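Local coordinates for predicted protein (Acinetobacter sp. RUH2624, PDB 4MEA) that hydrolyses epoxides as a secreted Cif-type virulence factor built on the alpha/beta hydrolase fold, at residues A269-K274 / V279-M284; I161-R164 / E168-G171; S205-T210 / G304-E309. All coordinates share one frame; numbering follows the deposited sequence.

Contact 1. Residues A269-K274 / V279-M284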
ATOM      1  N   ALA A 269      18.046  -9.618 -17.641  1.00 10.01           N
ATOM      2  CA  ALA A 269      17.503  -8.982 -16.449  1.00 10.59           C
ATOM      3  C   ALA A 269      18.654  -8.249 -15.779  1.00 15.27           C
ATOM      4  O   ALA A 269      19.666  -8.853 -15.426  1.00  9.81           O
ATOM      5  CB  ALA A 269      16.899 -10.008 -15.502  1.00 12.04           C
ATOM      6  N   LEU A 270      18.510  -6.938 -15.639  1.00  8.79           N
ATOM      7  CA  LEU A 270      19.551  -6.110 -15.043  1.00  7.89           C
ATOM      8  C   LEU A 270      18.920  -5.351 -13.883  1.00 10.04           C
ATOM      9  O   LEU A 270      18.012  -4.546 -14.076  1.00  8.59           O
ATOM     10  CB  LEU A 270      20.132  -5.161 -16.101  1.00  6.30           C
ATOM     11  CG  LEU A 270      21.064  -4.026 -15.693  1.00  5.00           C
ATOM     12  CD1 LEU A 270      22.334  -4.551 -15.017  1.00  6.16           C
ATOM     13  CD2 LEU A 270      21.417  -3.182 -16.928  1.00  5.60           C
ATOM     14  N   THR A 271      19.382  -5.635 -12.673  1.00 10.05           N
ATOM     15  CA  THR A 271      18.701  -5.139 -11.490  1.00 14.51           C
ATOM     16  C   THR A 271      19.685  -4.568 -10.476  1.00 16.05           C
ATOM     17  O   THR A 271      20.902  -4.703 -10.623  1.00  9.55           O
ATOM     18  CB  THR A 271      17.918  -6.262 -10.799  1.00 16.99           C
ATOM     19  OG1 THR A 271      18.834  -7.108 -10.097  1.00 15.36           O
ATOM     20  CG2 THR A 271      17.137  -7.087 -11.813  1.00  8.85           C
ATOM     21  N   GLY A 272      19.144  -3.933  -9.443  1.00 13.38           N
ATOM     22  CA  GLY A 272      19.964  -3.400  -8.374  1.00 10.73           C
ATOM     23  C   GLY A 272      19.760  -4.187  -7.098  1.00 12.92           C
ATOM     24  O   GLY A 272      18.630  -4.409  -6.673  1.00 14.29           O
ATOM     25  N   GLN A 273      20.862  -4.617  -6.491  1.00 10.87           N
ATOM     26  CA  GLN A 273      20.821  -5.351  -5.232  1.00 11.53           C
ATOM     27  C   GLN A 273      19.974  -4.660  -4.164  1.00 13.91           C
ATOM     28  O   GLN A 273      19.298  -5.335  -3.380  1.00 11.43           O
ATOM     29  CB  GLN A 273      22.244  -5.541  -4.704  1.00 15.99           C
ATOM     30  CG  GLN A 273      22.339  -6.226  -3.353  1.00 26.68           C
ATOM     31  CD  GLN A 273      23.744  -6.136  -2.771  1.00 37.29           C
ATOM     32  OE1 GLN A 273      24.364  -5.063  -2.760  1.00 26.03           O
ATOM     33  NE2 GLN A 273      24.259  -7.267  -2.299  1.00 37.60           N
ATOM     34  N   LYS A 274      20.022  -3.325  -4.119  1.00  8.62           N
ATOM     35  CA  LYS A 274      19.291  -2.552  -3.103  1.00  9.30           C
ATOM     36  C   LYS A 274      17.930  -2.064  -3.596  1.00 14.32           C
ATOM     37  O   LYS A 274      17.234  -1.317  -2.894  1.00 13.88           O
ATOM     38  CB  LYS A 274      20.110  -1.343  -2.624  1.00 14.97           C
ATOM     39  CG  LYS A 274      21.406  -1.716  -1.907  1.00 17.97           C
ATOM     40  CD  LYS A 274      21.128  -2.640  -0.732  1.00 30.34           C
ATOM     41  CE  LYS A 274      22.407  -2.960   0.044  1.00 39.33           C
ATOM     42  NZ  LYS A 274      22.173  -3.976   1.116  1.00 37.55           N
ATOM     43  N   VAL A 279      13.934 -10.406  -7.897  1.00 11.52           N
ATOM     44  CA  VAL A 279      12.605 -10.788  -8.375  1.00 11.19           C
ATOM     45  C   VAL A 279      12.558 -10.967  -9.902  1.00 10.17           C
ATOM     46  O   VAL A 279      12.120 -11.998 -10.398  1.00 10.60           O
ATOM     47  CB  VAL A 279      11.520  -9.778  -7.939  1.00 13.09           C
ATOM     48  CG1 VAL A 279      10.159 -10.140  -8.566  1.00  5.73           C
ATOM     49  CG2 VAL A 279      11.428  -9.716  -6.415  1.00 13.59           C
ATOM     50  N   LEU A 280      13.014  -9.963 -10.641  1.00 13.01           N
ATOM     51  CA  LEU A 280      13.014 -10.033 -12.099  1.00  8.15           C
ATOM     52  C   LEU A 280      13.968 -11.114 -12.604  1.00 10.24           C
ATOM     53  O   LEU A 280      13.681 -11.794 -13.586  1.00 13.61           O
ATOM     54  CB  LEU A 280      13.413  -8.677 -12.696  1.00 10.10           C
ATOM     55  CG  LEU A 280      13.492  -8.596 -14.225  1.00 11.25           C
ATOM     56  CD1 LEU A 280      12.113  -8.776 -14.841  1.00  8.80           C
ATOM     57  CD2 LEU A 280      14.119  -7.271 -14.694  1.00  8.36           C
ATOM     58  N   VAL A 281      15.109 -11.264 -11.939  1.00 12.55           N
ATOM     59  CA  VAL A 281      16.103 -12.254 -12.351  1.00 13.58           C
ATOM     60  C   VAL A 281      15.497 -13.658 -12.347  1.00 17.86           C
ATOM     61  O   VAL A 281      15.612 -14.402 -13.329  1.00 16.59           O
ATOM     62  CB  VAL A 281      17.352 -12.200 -11.447  1.00 15.36           C
ATOM     63  CG1 VAL A 281      18.280 -13.364 -11.737  1.00 17.94           C
ATOM     64  CG2 VAL A 281      18.069 -10.868 -11.627  1.00 14.01           C
ATOM     65  N   LYS A 282      14.827 -13.995 -11.250  1.00 14.49           N
ATOM     66  CA  LYS A 282      14.170 -15.284 -11.106  1.00 16.20           C
ATOM     67  C   LYS A 282      12.974 -15.417 -12.034  1.00 15.93           C
ATOM     68  O   LYS A 282      12.731 -16.484 -12.597  1.00 13.79           O
ATOM     69  CB  LYS A 282      13.718 -15.493  -9.655  1.00 16.65           C
ATOM     70  CG  LYS A 282      14.858 -15.570  -8.662  1.00 17.96           C
ATOM     71  CD  LYS A 282      14.322 -15.822  -7.254  1.00 23.10           C
ATOM     72  CE  LYS A 282      15.449 -15.829  -6.235  1.00 40.40           C
ATOM     73  NZ  LYS A 282      14.946 -16.134  -4.864  1.00 52.92           N
ATOM     74  N   GLU A 283      12.223 -14.330 -12.185  1.00 10.95           N
ATOM     75  CA  GLU A 283      11.008 -14.356 -12.987  1.00 10.55           C
ATOM     76  C   GLU A 283      11.309 -14.670 -14.444  1.00 12.59           C
ATOM     77  O   GLU A 283      10.713 -15.580 -15.017  1.00 17.23           O
ATOM     78  CB  GLU A 283      10.252 -13.023 -12.902  1.00 11.05           C
ATOM     79  CG  GLU A 283       8.967 -13.007 -13.755  1.00  4.15           C
ATOM     80  CD  GLU A 283       8.357 -11.616 -13.895  1.00 13.38           C
ATOM     81  OE1 GLU A 283       9.083 -10.621 -13.711  1.00  7.46           O
ATOM     82  OE2 GLU A 283       7.150 -11.518 -14.203  1.00 12.30           O
ATOM     83  N   MET A 284      12.225 -13.908 -15.046  1.00 16.92           N
ATOM     84  CA  MET A 284      12.568 -14.123 -16.454  1.00 18.60           C
ATOM     85  C   MET A 284      13.151 -15.519 -16.701  1.00 14.24           C
ATOM     86  O   MET A 284      12.753 -16.197 -17.633  1.00 13.93           O
ATOM     87  CB  MET A 284      13.515 -13.034 -16.977  1.00 20.30           C
ATOM     88  CG  MET A 284      12.852 -11.672 -17.161  1.00 12.34           C
ATOM     89  SD  MET A 284      14.003 -10.464 -17.835  1.00 17.54           S
ATOM     90  CE  MET A 284      14.230 -11.097 -19.503  1.00 18.58           C
TER
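T271 OG1, which is hydrogen-bonded to the carbonyl O of N277 in the turn leading to the helix, also lies 4.1 Å from V281 CG2. With this hydroxyl engaged in the turn, the methyl group is left to do the packing. At chi1 76° OG1 sits between the backbone N and carbonyl carbon, while CG2 makes the contact, 3.9 Å from V281 CG2 and 4.1 Å from L280 CB.

Two residues earlier on strand 269-272, the small methyl of A269 meets three helical residues. Its CB lies 3.7 Å from M284 SD and 3.9 Å from L280 CG, and V281 closes in with its CG2 and CA. M284 CG sits beside the backbone N (chi1 -72°) and chi2 is extended, which carries SD to the strand.

Strand and helix run nearly antiparallel, 159° between their directions, with 7.8 Å between axes. They are the first two elements of the beta-alpha-beta unit of strand 267-272, helix 279-288 and strand 295-300. L270, on the other face of the sheet, packs against helix 307-323. A layer of aliphatic carbons and one thioether sulfur, with its single hydroxyl satisfied in the turn, implies cohesion by dispersion and exclusion of water.

Contact 2. Residues I161-R164 / E168-G171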
ATOM      1  N   ILE A 161       8.213  -7.856 -14.681  1.00 11.83           N
ATOM      2  CA  ILE A 161       7.283  -7.803 -15.795  1.00 11.87           C
ATOM      3  C   ILE A 161       5.972  -8.349 -15.238  1.00 14.82           C
ATOM      4  O   ILE A 161       5.971  -9.362 -14.542  1.00 12.46           O
ATOM      5  CB  ILE A 161       7.773  -8.704 -16.958  1.00 14.45           C
ATOM      6  CG1 ILE A 161       9.120  -8.202 -17.490  1.00 10.87           C
ATOM      7  CG2 ILE A 161       6.734  -8.777 -18.075  1.00 11.13           C
ATOM      8  CD1 ILE A 161       9.929  -9.250 -18.260  1.00 11.79           C
ATOM      9  N   PRO A 162       4.853  -7.666 -15.508  1.00 11.29           N
ATOM     10  CA  PRO A 162       3.567  -8.170 -15.019  1.00 13.40           C
ATOM     11  C   PRO A 162       3.330  -9.645 -15.351  1.00 15.56           C
ATOM     12  O   PRO A 162       3.423 -10.058 -16.503  1.00 14.44           O
ATOM     13  CB  PRO A 162       2.554  -7.291 -15.759  1.00  9.23           C
ATOM     14  CG  PRO A 162       3.271  -5.976 -15.881  1.00 10.06           C
ATOM     15  CD  PRO A 162       4.717  -6.354 -16.167  1.00  6.85           C
ATOM     16  N   ASP A 163       3.044 -10.434 -14.324  1.00 12.66           N
ATOM     17  CA  ASP A 163       2.626 -11.815 -14.509  1.00 13.39           C
ATOM     18  C   ASP A 163       1.841 -12.218 -13.267  1.00 12.94           C
ATOM     19  O   ASP A 163       1.509 -11.358 -12.447  1.00  9.19           O
ATOM     20  CB  ASP A 163       3.810 -12.763 -14.830  1.00 13.16           C
ATOM     21  CG  ASP A 163       4.617 -13.177 -13.594  1.00 16.04           C
ATOM     22  OD1 ASP A 163       4.539 -12.507 -12.552  1.00 11.39           O
ATOM     23  OD2 ASP A 163       5.355 -14.184 -13.678  1.00 12.86           O
ATOM     24  N   ARG A 164       1.525 -13.505 -13.141  1.00 10.57           N
ATOM     25  CA  ARG A 164       0.641 -13.983 -12.079  1.00 11.44           C
ATOM     26  C   ARG A 164       1.212 -13.653 -10.702  1.00  9.44           C
ATOM     27  O   ARG A 164       0.467 -13.515  -9.725  1.00 13.21           O
ATOM     28  CB  ARG A 164       0.437 -15.497 -12.205  1.00 10.36           C
ATOM     29  CG  ARG A 164       1.717 -16.271 -11.966  1.00 14.98           C
ATOM     30  CD  ARG A 164       1.658 -17.716 -12.432  1.00 23.73           C
ATOM     31  NE  ARG A 164       2.923 -18.390 -12.138  1.00 26.89           N
ATOM     32  CZ  ARG A 164       3.253 -19.596 -12.583  1.00 35.06           C
ATOM     33  NH1 ARG A 164       2.408 -20.271 -13.353  1.00 34.26           N
ATOM     34  NH2 ARG A 164       4.434 -20.122 -12.263  1.00 32.83           N
ATOM     35  N   GLU A 168       0.651 -11.698  -6.102  1.00 13.29           N
ATOM     36  CA  GLU A 168       1.181 -12.369  -4.914  1.00  9.60           C
ATOM     37  C   GLU A 168       2.181 -11.534  -4.109  1.00 10.34           C
ATOM     38  O   GLU A 168       2.374 -11.785  -2.917  1.00 11.04           O
ATOM     39  CB  GLU A 168       1.808 -13.710  -5.305  1.00 14.03           C
ATOM     40  CG  GLU A 168       0.797 -14.697  -5.872  1.00 25.44           C
ATOM     41  CD  GLU A 168       1.453 -15.864  -6.585  1.00 46.06           C
ATOM     42  OE1 GLU A 168       2.699 -15.879  -6.688  1.00 48.39           O
ATOM     43  OE2 GLU A 168       0.719 -16.765  -7.050  1.00 57.10           O
ATOM     44  N   TYR A 169       2.821 -10.546  -4.735  1.00  8.46           N
ATOM     45  CA  TYR A 169       3.824  -9.759  -3.998  1.00  8.93           C
ATOM     46  C   TYR A 169       3.181  -9.187  -2.745  1.00  4.72           C
ATOM     47  O   TYR A 169       2.116  -8.571  -2.820  1.00 10.04           O
ATOM     48  CB  TYR A 169       4.422  -8.632  -4.852  1.00  8.84           C
ATOM     49  CG  TYR A 169       5.048  -9.106  -6.145  1.00  5.85           C
ATOM     50  CD1 TYR A 169       5.872 -10.231  -6.176  1.00 11.28           C
ATOM     51  CD2 TYR A 169       4.801  -8.435  -7.341  1.00  8.34           C
ATOM     52  CE1 TYR A 169       6.437 -10.669  -7.370  1.00  8.05           C
ATOM     53  CE2 TYR A 169       5.343  -8.869  -8.532  1.00 12.56           C
ATOM     54  CZ  TYR A 169       6.162  -9.981  -8.542  1.00 10.43           C
ATOM     55  OH  TYR A 169       6.704 -10.393  -9.731  1.00 11.72           O
ATOM     56  N   PRO A 170       3.821  -9.391  -1.583  1.00  9.03           N
ATOM     57  CA  PRO A 170       3.208  -9.032  -0.301  1.00  7.06           C
ATOM     58  C   PRO A 170       3.204  -7.525  -0.015  1.00  6.55           C
ATOM     59  O   PRO A 170       4.112  -6.794  -0.423  1.00  8.61           O
ATOM     60  CB  PRO A 170       4.074  -9.774   0.722  1.00 11.25           C
ATOM     61  CG  PRO A 170       5.404  -9.888   0.076  1.00 14.22           C
ATOM     62  CD  PRO A 170       5.144 -10.025  -1.413  1.00 13.00           C
ATOM     63  N   GLY A 171       2.176  -7.057   0.681  1.00  7.10           N
ATOM     64  CA  GLY A 171       2.119  -5.652   1.043  1.00  6.84           C
ATOM     65  C   GLY A 171       3.065  -5.329   2.183  1.00  9.40           C
ATOM     66  O   GLY A 171       3.518  -4.187   2.334  1.00  8.14           O
TER
HETATM   67  O   HOH W   1       5.116 -10.007 -11.959  1.00 16.94           O
HETATM   68  O   HOH W   2      -1.269 -15.649  -8.932  1.00 19.66           O
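Two ordered water molecules bridge D163 with Y169 and R164 with E168, a worked case of a tight loop whose limbs meet through solvent. The first is hydrogen-bonded to D163 OD1 at 2.6 Å, to I161 O at 2.8 Å and to Y169 OH at 2.8 Å. It bridges the phenol and the carboxylate, where OH and OD1 are themselves 4.1 Å apart and the two planes are inclined by 27°. The second water donates to R164 O at 2.9 Å and to E168 OE2 at 3.0 Å, so it ties a backbone carbonyl to an exposed side chain.

Direct contact is slight: the extended side chain of E168 comes alongside R164 O, with CG and CD both 4.0 Å from it.

D163 is held by charge and by hydrogen bonds. Its chi1 of 80° sets the carboxylate between the backbone N and carbonyl carbon, where OD1 also accepts from A165 N, closing an Asx turn. D163 OD2 forms a salt bridge to R287, which probably eases the repulsion between D163 and the nearby carboxylate of E283.

Backbone hydrogen bonds from Y169 and G171 reach the second subunit, and P170 packs on F167 of that subunit, so residues 169-171 contribute to the interface with it.

The whole arrangement lies in the loop after strand 151-157, where the chain leaves the central sheet for the helices that precede strand 267-272; in epoxide hydrolases of the alpha/beta hydrolase fold, this is the region where the cap is inserted.

Contact 3. Residues S205-T210 / G304-E309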
ATOM      1  N   SER A 205       9.874  12.503  -2.653  1.00  7.43           N
ATOM      2  CA  SER A 205      11.158  12.589  -1.956  1.00 11.04           C
ATOM      3  C   SER A 205      11.372  11.330  -1.114  1.00 13.05           C
ATOM      4  O   SER A 205      12.445  10.717  -1.146  1.00 12.15           O
ATOM      5  CB  SER A 205      11.248  13.842  -1.078  1.00 13.34           C
ATOM      6  OG  SER A 205      11.446  15.010  -1.865  1.00  8.61           O
ATOM      7  N   TYR A 206      10.344  10.944  -0.366  1.00  7.42           N
ATOM      8  CA  TYR A 206      10.438   9.766   0.493  1.00  7.32           C
ATOM      9  C   TYR A 206      10.467   8.481  -0.346  1.00  7.64           C
ATOM     10  O   TYR A 206      11.326   7.618  -0.156  1.00  8.31           O
ATOM     11  CB  TYR A 206       9.291   9.735   1.518  1.00  6.34           C
ATOM     12  CG  TYR A 206       9.477   8.642   2.542  1.00  6.79           C
ATOM     13  CD1 TYR A 206      10.259   8.853   3.672  1.00  9.43           C
ATOM     14  CD2 TYR A 206       8.903   7.388   2.356  1.00  9.34           C
ATOM     15  CE1 TYR A 206      10.455   7.847   4.598  1.00 12.67           C
ATOM     16  CE2 TYR A 206       9.090   6.381   3.272  1.00  7.94           C
ATOM     17  CZ  TYR A 206       9.870   6.615   4.390  1.00 10.06           C
ATOM     18  OH  TYR A 206      10.052   5.598   5.304  1.00 15.61           O
ATOM     19  N   PHE A 207       9.536   8.366  -1.288  1.00  5.91           N
ATOM     20  CA  PHE A 207       9.463   7.205  -2.175  1.00  5.32           C
ATOM     21  C   PHE A 207      10.777   6.966  -2.943  1.00  9.53           C
ATOM     22  O   PHE A 207      11.324   5.859  -2.930  1.00  9.49           O
ATOM     23  CB  PHE A 207       8.306   7.396  -3.168  1.00  7.88           C
ATOM     24  CG  PHE A 207       8.075   6.222  -4.081  1.00 10.66           C
ATOM     25  CD1 PHE A 207       7.144   5.245  -3.758  1.00 11.65           C
ATOM     26  CD2 PHE A 207       8.768   6.113  -5.280  1.00  7.65           C
ATOM     27  CE1 PHE A 207       6.922   4.164  -4.610  1.00 10.95           C
ATOM     28  CE2 PHE A 207       8.556   5.046  -6.142  1.00  5.81           C
ATOM     29  CZ  PHE A 207       7.630   4.064  -5.807  1.00 12.00           C
ATOM     30  N   ILE A 208      11.278   8.003  -3.612  1.00  5.90           N
ATOM     31  CA  ILE A 208      12.522   7.886  -4.389  1.00  7.15           C
ATOM     32  C   ILE A 208      13.735   7.526  -3.504  1.00 12.02           C
ATOM     33  O   ILE A 208      14.503   6.617  -3.832  1.00  8.64           O
ATOM     34  CB  ILE A 208      12.810   9.176  -5.207  1.00  8.58           C
ATOM     35  CG1 ILE A 208      11.808   9.319  -6.356  1.00  5.61           C
ATOM     36  CG2 ILE A 208      14.239   9.184  -5.740  1.00 12.24           C
ATOM     37  CD1 ILE A 208      11.825  10.707  -6.994  1.00  6.00           C
ATOM     38  N   LYS A 209      13.913   8.228  -2.389  1.00  7.37           N
ATOM     39  CA  LYS A 209      15.027   7.900  -1.492  1.00  6.92           C
ATOM     40  C   LYS A 209      14.915   6.470  -0.928  1.00  9.41           C
ATOM     41  O   LYS A 209      15.917   5.770  -0.813  1.00 12.50           O
ATOM     42  CB  LYS A 209      15.165   8.927  -0.373  1.00  4.23           C
ATOM     43  CG  LYS A 209      15.963  10.161  -0.772  1.00 12.08           C
ATOM     44  CD  LYS A 209      16.086  11.088   0.412  1.00 20.82           C
ATOM     45  CE  LYS A 209      17.091  12.184   0.169  1.00 27.15           C
ATOM     46  NZ  LYS A 209      17.175  13.055   1.370  1.00 31.32           N
ATOM     47  N   THR A 210      13.697   6.029  -0.618  1.00  8.19           N
ATOM     48  CA  THR A 210      13.480   4.680  -0.085  1.00  7.29           C
ATOM     49  C   THR A 210      14.020   3.599  -1.011  1.00  9.77           C
ATOM     50  O   THR A 210      14.656   2.644  -0.573  1.00 11.14           O
ATOM     51  CB  THR A 210      11.969   4.408   0.168  1.00  6.59           C
ATOM     52  OG1 THR A 210      11.539   5.168   1.300  1.00  7.55           O
ATOM     53  CG2 THR A 210      11.721   2.927   0.466  1.00 10.18           C
ATOM     54  N   GLY A 304      20.552   0.798  -5.916  1.00 11.04           N
ATOM     55  CA  GLY A 304      19.118   0.745  -5.692  1.00  6.92           C
ATOM     56  C   GLY A 304      18.348   0.741  -7.003  1.00 10.29           C
ATOM     57  O   GLY A 304      18.900   0.443  -8.055  1.00 11.00           O
ATOM     58  N   HIS A 305      17.072   1.097  -6.930  1.00 11.53           N
ATOM     59  CA  HIS A 305      16.155   1.052  -8.068  1.00  9.79           C
ATOM     60  C   HIS A 305      16.489   2.027  -9.208  1.00 12.87           C
ATOM     61  O   HIS A 305      16.282   1.721 -10.383  1.00  9.58           O
ATOM     62  CB  HIS A 305      14.736   1.313  -7.558  1.00  7.75           C
ATOM     63  CG  HIS A 305      13.679   1.171  -8.603  1.00 17.15           C
ATOM     64  ND1 HIS A 305      13.406  -0.029  -9.226  1.00 13.72           N
ATOM     65  CD2 HIS A 305      12.817   2.077  -9.126  1.00 14.31           C
ATOM     66  CE1 HIS A 305      12.424   0.145 -10.095  1.00 16.77           C
ATOM     67  NE2 HIS A 305      12.052   1.415 -10.056  1.00 14.08           N
ATOM     68  N   TRP A 306      16.994   3.205  -8.862  1.00  7.81           N
ATOM     69  CA  TRP A 306      17.233   4.249  -9.858  1.00  8.38           C
ATOM     70  C   TRP A 306      18.627   4.041 -10.443  1.00 16.39           C
ATOM     71  O   TRP A 306      19.566   4.784 -10.145  1.00 12.39           O
ATOM     72  CB  TRP A 306      17.069   5.631  -9.211  1.00  6.58           C
ATOM     73  CG  TRP A 306      15.870   5.668  -8.301  1.00  7.29           C
ATOM     74  CD1 TRP A 306      15.873   5.704  -6.938  1.00 12.25           C
ATOM     75  CD2 TRP A 306      14.493   5.629  -8.700  1.00 14.58           C
ATOM     76  NE1 TRP A 306      14.582   5.705  -6.460  1.00 11.99           N
ATOM     77  CE2 TRP A 306      13.716   5.659  -7.521  1.00 14.06           C
ATOM     78  CE3 TRP A 306      13.841   5.571  -9.940  1.00 12.74           C
ATOM     79  CZ2 TRP A 306      12.320   5.640  -7.542  1.00  7.13           C
ATOM     80  CZ3 TRP A 306      12.442   5.550  -9.962  1.00  9.61           C
ATOM     81  CH2 TRP A 306      11.701   5.581  -8.768  1.00  8.00           C
ATOM     82  N   MET A 307      18.739   3.024 -11.295  1.00  7.49           N
ATOM     83  CA  MET A 307      20.022   2.391 -11.572  1.00  8.05           C
ATOM     84  C   MET A 307      21.020   3.262 -12.322  1.00 13.01           C
ATOM     85  O   MET A 307      22.217   3.177 -12.070  1.00 11.70           O
ATOM     86  CB  MET A 307      19.812   1.067 -12.301  1.00 10.44           C
ATOM     87  CG  MET A 307      18.979   0.056 -11.505  1.00 14.40           C
ATOM     88  SD  MET A 307      18.711  -1.457 -12.449  1.00 12.79           S
ATOM     89  CE  MET A 307      20.381  -2.078 -12.607  1.00 11.27           C
ATOM     90  N   VAL A 308      20.532   4.092 -13.241  1.00 13.07           N
ATOM     91  CA  VAL A 308      21.406   5.002 -13.971  1.00  6.45           C
ATOM     92  C   VAL A 308      21.854   6.203 -13.109  1.00 12.89           C
ATOM     93  O   VAL A 308      23.020   6.610 -13.162  1.00 14.19           O
ATOM     94  CB  VAL A 308      20.757   5.468 -15.296  1.00 10.39           C
ATOM     95  CG1 VAL A 308      21.656   6.466 -16.018  1.00 14.81           C
ATOM     96  CG2 VAL A 308      20.471   4.252 -16.182  1.00  6.29           C
ATOM     97  N   GLU A 309      20.950   6.754 -12.303  1.00  7.78           N
ATOM     98  CA  GLU A 309      21.346   7.791 -11.342  1.00 11.35           C
ATOM     99  C   GLU A 309      22.451   7.282 -10.402  1.00 19.50           C
ATOM    100  O   GLU A 309      23.446   7.962 -10.179  1.00 11.10           O
ATOM    101  CB  GLU A 309      20.151   8.278 -10.503  1.00 12.47           C
ATOM    102  CG  GLU A 309      19.071   9.055 -11.260  1.00 10.80           C
ATOM    103  CD  GLU A 309      19.437  10.519 -11.503  1.00 14.96           C
ATOM    104  OE1 GLU A 309      18.536  11.294 -11.904  1.00 14.80           O
ATOM    105  OE2 GLU A 309      20.616  10.894 -11.295  1.00 16.29           O
TER
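Helix 200-211 passes the turn that precedes helix 307-323, and I208 and W306 are the facing pair, their CA atoms 8.1 Å apart. In this alpha/beta hydrolase fold the turn is the histidine loop at the start of the last helix, and helix 200-211 belongs to the helical region between strands 151-157 and 267-272. W306 combines two roles in the backbone, as centre of an inverse gamma turn and as the N-cap residue of helix 307-323.

Its side chain makes the one hydrogen bond across the contact: NE1 donates to I208 O at 2.8 Å. The N-H...O angle is 147°, and the donor approaches at 121° to the C=O bond, a little tilted from the carbonyl plane. With chi1 near -42° the indole stands beside its own backbone N, and its nitrogen edge faces the helix. I208 lies over one face of the indole, CG2 3.6 Å from W306 NE1 and CG1 3.9 Å from W306 CZ2, while its O meets the edge. At the neighbouring rim F207 brings CE2 to 4.1 Å from W306 CZ2, the side chains crossing at about a right angle. F218 adds a further ring against the indole.

On the opposite face, H305 CD2 lies 3.5 Å from the plane, offset toward the rim. H305 is hydrogen-bonded through NE2 to D134 OD1 and through ND1 to D158 OD2, consistent with the catalytic triad of epoxide hydrolases; W306 is thus a link between cap helix and probable active site.

The helix is also reinforced from within. Y206 O accepts from T210 N and T210 OG1, which come from opposite faces of its plane, and OG1 sits 3.3 Å above the plane of the Y206 ring, offset toward its rim.

From the N terminus, contact 2 closes first, joining residues 161-164 to 168-171 in a short loop beyond strand 151-157. Contact 3 opens later, at residues 205-210, and closes at 304-309; contact 1 opens and closes within that long span, joining strand 267-272 to the helix after it. Contact 2 therefore stands in series with both, and no two contacts cross. In space contact 1 lies between the others: I161 N meets E283 OE1 at 3.1 Å, probably a hydrogen bond, while M307 CE packs 3.3 Å from T271 O. Together they connect the loop leaving the sheet, the sheet's C-terminal half and the cap helices. Contacts 2 and 3 both touch the second subunit.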